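Tryptophane-5-halogenase (Microbispora sp. ATCC PTA-5024, PDB 5UAO) is a flavin-dependent halogenase that generates 5-chlorotryptophan post-translationally in the biosynthesis of the lanthipeptide NAI-107. Local coordinates at residues A[142-147]-A[496-501]; A[152-157]-A[503-508]. One frame throughout, in Å; residues are numbered along the deposited sequence.

Overall arrangement
Interactions 1 and 2 are two halves of one seam, their centres about 12 Å apart, on the same side of the chain's centre. Their segments alternate along the chain: helix 144-151 leads into strand 156-159, and some 350 residues later helix 485-501 leads into helix 505-514. In interaction 1 the first helix of each pair packs on the other; in interaction 2 the connection after each helix meets its counterpart. A probable hydrogen bond from Tyr157 OH to Leu498 O, 2.7 Å, ties the two contacts together. The result fastens the C-terminal helices onto an early part of the halogenase chain, about 23 to 24 Å from the chain's centre.

Interaction 1. Residues A[142-147]-A[496-501]; sequences ATLQAM and RSLASR
Met147 and Ala499 mark the nearest approach of the two backbones, with their CA atoms 5.8 Å apart. This is helix-on-helix packing: the first turn of helix 144-151 lies against the C-terminal part of helix 485-501, and the small side chain of Ala499 permits the close spacing. The start of helix 144-151 is fixed by Thr143 as N-cap, whose OG1 accepts from Ala146 N at 3.1 Å with an N-H...O angle of 155°. Asp121 backs up this cap, one carboxylate oxygen bonding Thr143 OG1 and the other taking the N-H of Gln145.

Across the interface the contact is apolar in the main. Met147 CB presses on Ala499 CB at 3.5 Å, methylene against methyl. Next to it, Leu144 has its CG trans to the backbone N (chi1 180°), which carries the branched end over to the other helix although the CB itself is not aimed there. Its CD1 sits 3.9 Å from Leu498 CB, while CD2 meets Leu498 CD1 at 4.0 Å; the two leucines cross at roughly a right angle. Ala495, one turn before Ala499, completes the surface that both Leu144 and Met147 lean on, and Leu170 from a loop packs on Leu144.

The Met147 chain, extended beyond CG, carries its sulfur back along the partner helix to Arg496. There SD lies 3.5 Å from Arg496 N, and the terminal CE rests on the arginine's aliphatic stem, 3.7 Å from Arg496 CG.

Interaction 2. Residues A[152-157]-A[503-508]; sequences DRVPVY and LRQSEA
Arg153 and Arg504 are brought face to face by contrasting torsions: the Arg153 chain is straight from CG to NE, whereas Arg504 folds back at chi2 (-65°), returning its end to the segment that its CB points away from. Their guanidinium groups stack flat, centres 3.8 Å apart and planes 23° from parallel, with the two donors Arg153 NH2 and Arg504 NH2 only 3.3 Å from each other. Backbone carbonyls that take other N-H groups of the pair may partly offset this meeting of like charges. Arg504 NH1 donates to Asp152 O at 3.0 Å, 157° at the hydrogen; the oxygen lies in the guanidinium plane, but the donor stands above the carbonyl plane. Arg153 NH1 in turn bonds Gly502 O. With an alanine in place of Arg153, the guanidinium of Arg504 would probably lose the flat group that lies over one face, and Gly502 O this donor.

Beneath the stack, the main chains are pinned at Leu503. Val154 N donates to Leu503 O at 2.9 Å, and Leu503 N gives to Val156 O at 2.9 Å, Val154 and Val156, the two residues that bond Leu503, being joined through an inverse gamma turn centred on Pro155. A water bridges Asp152 O to Gln505 N, which it accepts from at 2.7 Å, in the first turn after the N-cap Arg504. Val154 CG2 packs on Ala508 CB at 3.6 Å.

The contact thus links the Schellman end of helix 144-151 and the start of hairpin 156-165 to the opening turn of helix 505-514, with Trp101 of strand 100-102 touching Val154 and Ala508, and strand 162-165 flanking Val156 and Leu503.

Interaction 1. Residues A[142-147]-A[496-501]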
# COMPACT_ATOMS: atom_id res chain seq x y z
N ALA A 142 -14.40 -1.27 -23.21
CA ALA A 142 -13.45 -0.58 -22.41
C ALA A 142 -12.01 -1.01 -22.68
O ALA A 142 -11.09 -0.23 -22.39
CB ALA A 142 -13.73 -0.74 -20.95
N THR A 143 -11.81 -2.19 -23.22
CA THR A 143 -10.49 -2.70 -23.52
C THR A 143 -10.58 -3.64 -24.73
O THR A 143 -11.67 -4.05 -25.15
CB THR A 143 -9.84 -3.47 -22.32
OG1 THR A 143 -10.38 -4.79 -22.22
CG2 THR A 143 -9.99 -2.75 -20.94
N LEU A 144 -9.41 -4.01 -25.27
CA LEU A 144 -9.32 -4.98 -26.37
C LEU A 144 -9.80 -6.36 -25.91
O LEU A 144 -10.52 -6.97 -26.64
CB LEU A 144 -7.86 -5.05 -26.88
CG LEU A 144 -7.48 -6.02 -28.04
CD1 LEU A 144 -8.33 -5.79 -29.26
CD2 LEU A 144 -6.00 -5.94 -28.43
N GLN A 145 -9.41 -6.82 -24.70
CA GLN A 145 -9.84 -8.12 -24.26
C GLN A 145 -11.35 -8.15 -24.06
O GLN A 145 -12.01 -9.19 -24.26
CB GLN A 145 -9.15 -8.55 -22.97
CG GLN A 145 -7.86 -9.28 -23.14
CD GLN A 145 -7.31 -9.77 -21.80
OE1 GLN A 145 -7.67 -9.26 -20.71
NE2 GLN A 145 -6.38 -10.73 -21.87
N ALA A 146 -11.92 -7.01 -23.68
CA ALA A 146 -13.39 -6.96 -23.56
C ALA A 146 -14.03 -7.22 -24.89
O ALA A 146 -15.05 -7.92 -24.94
CB ALA A 146 -13.88 -5.65 -22.98
N MET A 147 -13.45 -6.66 -25.96
CA MET A 147 -13.94 -6.94 -27.35
C MET A 147 -13.64 -8.38 -27.83
O MET A 147 -14.45 -9.02 -28.48
CB MET A 147 -13.39 -5.93 -28.33
CG MET A 147 -13.82 -4.49 -28.09
SD MET A 147 -12.90 -3.35 -29.12
CE MET A 147 -13.59 -1.79 -28.61
N ARG A 496 -11.49 -3.00 -32.29
CA ARG A 496 -12.58 -3.83 -32.85
C ARG A 496 -12.07 -4.63 -34.03
O ARG A 496 -12.36 -5.81 -34.19
CB ARG A 496 -13.80 -3.00 -33.29
CG ARG A 496 -14.59 -2.37 -32.15
CD ARG A 496 -16.04 -1.97 -32.51
NE ARG A 496 -16.26 -0.52 -32.39
CZ ARG A 496 -16.05 0.39 -33.35
NH1 ARG A 496 -15.63 0.08 -34.58
NH2 ARG A 496 -16.30 1.65 -33.07
N SER A 497 -11.28 -3.95 -34.86
CA SER A 497 -10.56 -4.58 -35.95
C SER A 497 -9.74 -5.80 -35.54
O SER A 497 -9.95 -6.91 -36.05
CB SER A 497 -9.65 -3.54 -36.60
OG SER A 497 -9.26 -4.04 -37.83
N LEU A 498 -8.82 -5.59 -34.60
CA LEU A 498 -8.08 -6.67 -34.03
C LEU A 498 -8.95 -7.73 -33.36
O LEU A 498 -8.65 -8.92 -33.43
CB LEU A 498 -7.10 -6.14 -32.96
CG LEU A 498 -5.82 -5.48 -33.40
CD1 LEU A 498 -5.07 -4.91 -32.22
CD2 LEU A 498 -5.00 -6.49 -34.16
N ALA A 499 -9.99 -7.33 -32.64
CA ALA A 499 -10.76 -8.35 -31.93
C ALA A 499 -11.53 -9.26 -32.91
O ALA A 499 -11.56 -10.50 -32.75
CB ALA A 499 -11.71 -7.69 -30.90
N SER A 500 -12.15 -8.67 -33.93
CA SER A 500 -12.87 -9.46 -34.92
C SER A 500 -12.02 -10.41 -35.80
O SER A 500 -12.58 -11.32 -36.36
CB SER A 500 -13.69 -8.56 -35.84
OG SER A 500 -12.85 -7.63 -36.46
N ARG A 501 -10.71 -10.18 -35.92
CA ARG A 501 -9.83 -11.02 -36.73
C ARG A 501 -9.09 -12.11 -35.93
O ARG A 501 -8.39 -12.94 -36.51
CB ARG A 501 -8.78 -10.15 -37.44
CG ARG A 501 -9.45 -9.09 -38.28
CD ARG A 501 -8.56 -8.53 -39.35
NE ARG A 501 -7.36 -7.89 -38.82
CZ ARG A 501 -7.29 -6.63 -38.39
NH1 ARG A 501 -8.39 -5.88 -38.37
NH2 ARG A 501 -6.14 -6.11 -37.95

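Interaction 2. Residues A[152-157]-A[503-508]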
# COMPACT_ATOMS: atom_id res chain seq x y z
N ASP A 152 -16.00 -13.83 -28.76
CA ASP A 152 -15.54 -15.19 -28.52
C ASP A 152 -14.30 -15.53 -29.39
O ASP A 152 -14.22 -16.59 -30.00
CB ASP A 152 -16.66 -16.26 -28.74
CG ASP A 152 -17.72 -16.23 -27.62
OD1 ASP A 152 -17.37 -16.13 -26.48
OD2 ASP A 152 -18.94 -16.25 -27.89
N ARG A 153 -13.31 -14.64 -29.39
CA ARG A 153 -12.09 -14.87 -30.15
C ARG A 153 -10.92 -14.59 -29.23
O ARG A 153 -11.11 -14.07 -28.11
CB ARG A 153 -12.09 -13.95 -31.40
CG ARG A 153 -12.95 -14.48 -32.53
CD ARG A 153 -13.09 -13.44 -33.62
NE ARG A 153 -14.10 -13.84 -34.60
CZ ARG A 153 -13.94 -14.80 -35.49
NH1 ARG A 153 -12.81 -15.47 -35.57
NH2 ARG A 153 -14.95 -15.10 -36.32
N VAL A 154 -9.71 -14.92 -29.67
CA VAL A 154 -8.51 -14.76 -28.87
C VAL A 154 -7.45 -14.03 -29.71
O VAL A 154 -7.49 -14.11 -30.93
CB VAL A 154 -7.95 -16.10 -28.35
CG1 VAL A 154 -8.93 -16.83 -27.44
CG2 VAL A 154 -7.56 -17.06 -29.49
N PRO A 155 -6.51 -13.31 -29.08
CA PRO A 155 -5.64 -12.40 -29.83
C PRO A 155 -4.39 -13.15 -30.44
O PRO A 155 -3.22 -12.92 -30.08
CB PRO A 155 -5.31 -11.34 -28.78
CG PRO A 155 -5.26 -12.11 -27.46
CD PRO A 155 -6.34 -13.13 -27.61
N VAL A 156 -4.72 -14.10 -31.30
CA VAL A 156 -3.74 -14.94 -31.98
C VAL A 156 -4.21 -14.90 -33.43
O VAL A 156 -5.43 -14.88 -33.69
CB VAL A 156 -3.71 -16.39 -31.46
CG1 VAL A 156 -2.60 -17.21 -32.18
CG2 VAL A 156 -3.48 -16.43 -29.96
N TYR A 157 -3.25 -14.88 -34.36
CA TYR A 157 -3.54 -14.55 -35.78
C TYR A 157 -2.67 -15.38 -36.69
O TYR A 157 -1.48 -15.57 -36.43
CB TYR A 157 -3.25 -13.10 -36.04
CG TYR A 157 -4.03 -12.17 -35.11
CD1 TYR A 157 -3.53 -11.83 -33.84
CD2 TYR A 157 -5.29 -11.66 -35.49
CE1 TYR A 157 -4.27 -11.00 -33.00
CE2 TYR A 157 -6.02 -10.83 -34.64
CZ TYR A 157 -5.52 -10.53 -33.39
OH TYR A 157 -6.24 -9.71 -32.57
N LEU A 503 -8.28 -15.53 -33.93
CA LEU A 503 -8.69 -16.93 -34.12
C LEU A 503 -9.76 -17.31 -33.05
O LEU A 503 -9.91 -16.66 -32.03
CB LEU A 503 -7.46 -17.85 -34.04
CG LEU A 503 -6.35 -17.62 -35.12
CD1 LEU A 503 -5.22 -18.60 -34.91
CD2 LEU A 503 -6.91 -17.78 -36.51
N ARG A 504 -10.51 -18.34 -33.35
CA ARG A 504 -11.23 -19.07 -32.32
C ARG A 504 -10.26 -19.71 -31.44
O ARG A 504 -9.18 -20.13 -31.92
CB ARG A 504 -12.09 -20.13 -32.92
CG ARG A 504 -13.19 -19.51 -33.76
CD ARG A 504 -14.18 -18.69 -32.94
NE ARG A 504 -15.23 -18.21 -33.84
CZ ARG A 504 -16.09 -17.21 -33.57
NH1 ARG A 504 -16.08 -16.57 -32.41
NH2 ARG A 504 -16.99 -16.86 -34.46
N GLN A 505 -10.64 -19.92 -30.16
CA GLN A 505 -9.64 -20.43 -29.19
C GLN A 505 -9.06 -21.78 -29.59
O GLN A 505 -7.86 -22.07 -29.40
CB GLN A 505 -10.22 -20.44 -27.76
CG GLN A 505 -9.36 -21.18 -26.81
CD GLN A 505 -9.74 -21.11 -25.32
OE1 GLN A 505 -10.90 -20.86 -24.88
NE2 GLN A 505 -8.78 -21.40 -24.56
N SER A 506 -9.90 -22.66 -30.10
CA SER A 506 -9.54 -24.02 -30.21
C SER A 506 -8.33 -24.15 -31.24
O SER A 506 -7.32 -24.86 -30.97
CB SER A 506 -10.76 -24.85 -30.65
OG SER A 506 -10.36 -26.22 -30.76
N GLU A 507 -8.39 -23.37 -32.32
CA GLU A 507 -7.30 -23.30 -33.33
C GLU A 507 -5.99 -22.75 -32.73
O GLU A 507 -4.88 -23.24 -32.97
CB GLU A 507 -7.72 -22.42 -34.51
CG GLU A 507 -6.75 -22.56 -35.71
CD GLU A 507 -7.17 -21.77 -36.95
OE1 GLU A 507 -8.39 -21.45 -37.08
OE2 GLU A 507 -6.27 -21.45 -37.78
N ALA A 508 -6.14 -21.73 -31.90
CA ALA A 508 -5.01 -21.11 -31.26
C ALA A 508 -4.31 -22.01 -30.24
O ALA A 508 -3.07 -21.98 -30.16
CB ALA A 508 -5.43 -19.79 -30.64
O HOH W 1 -12.88 -19.04 -28.98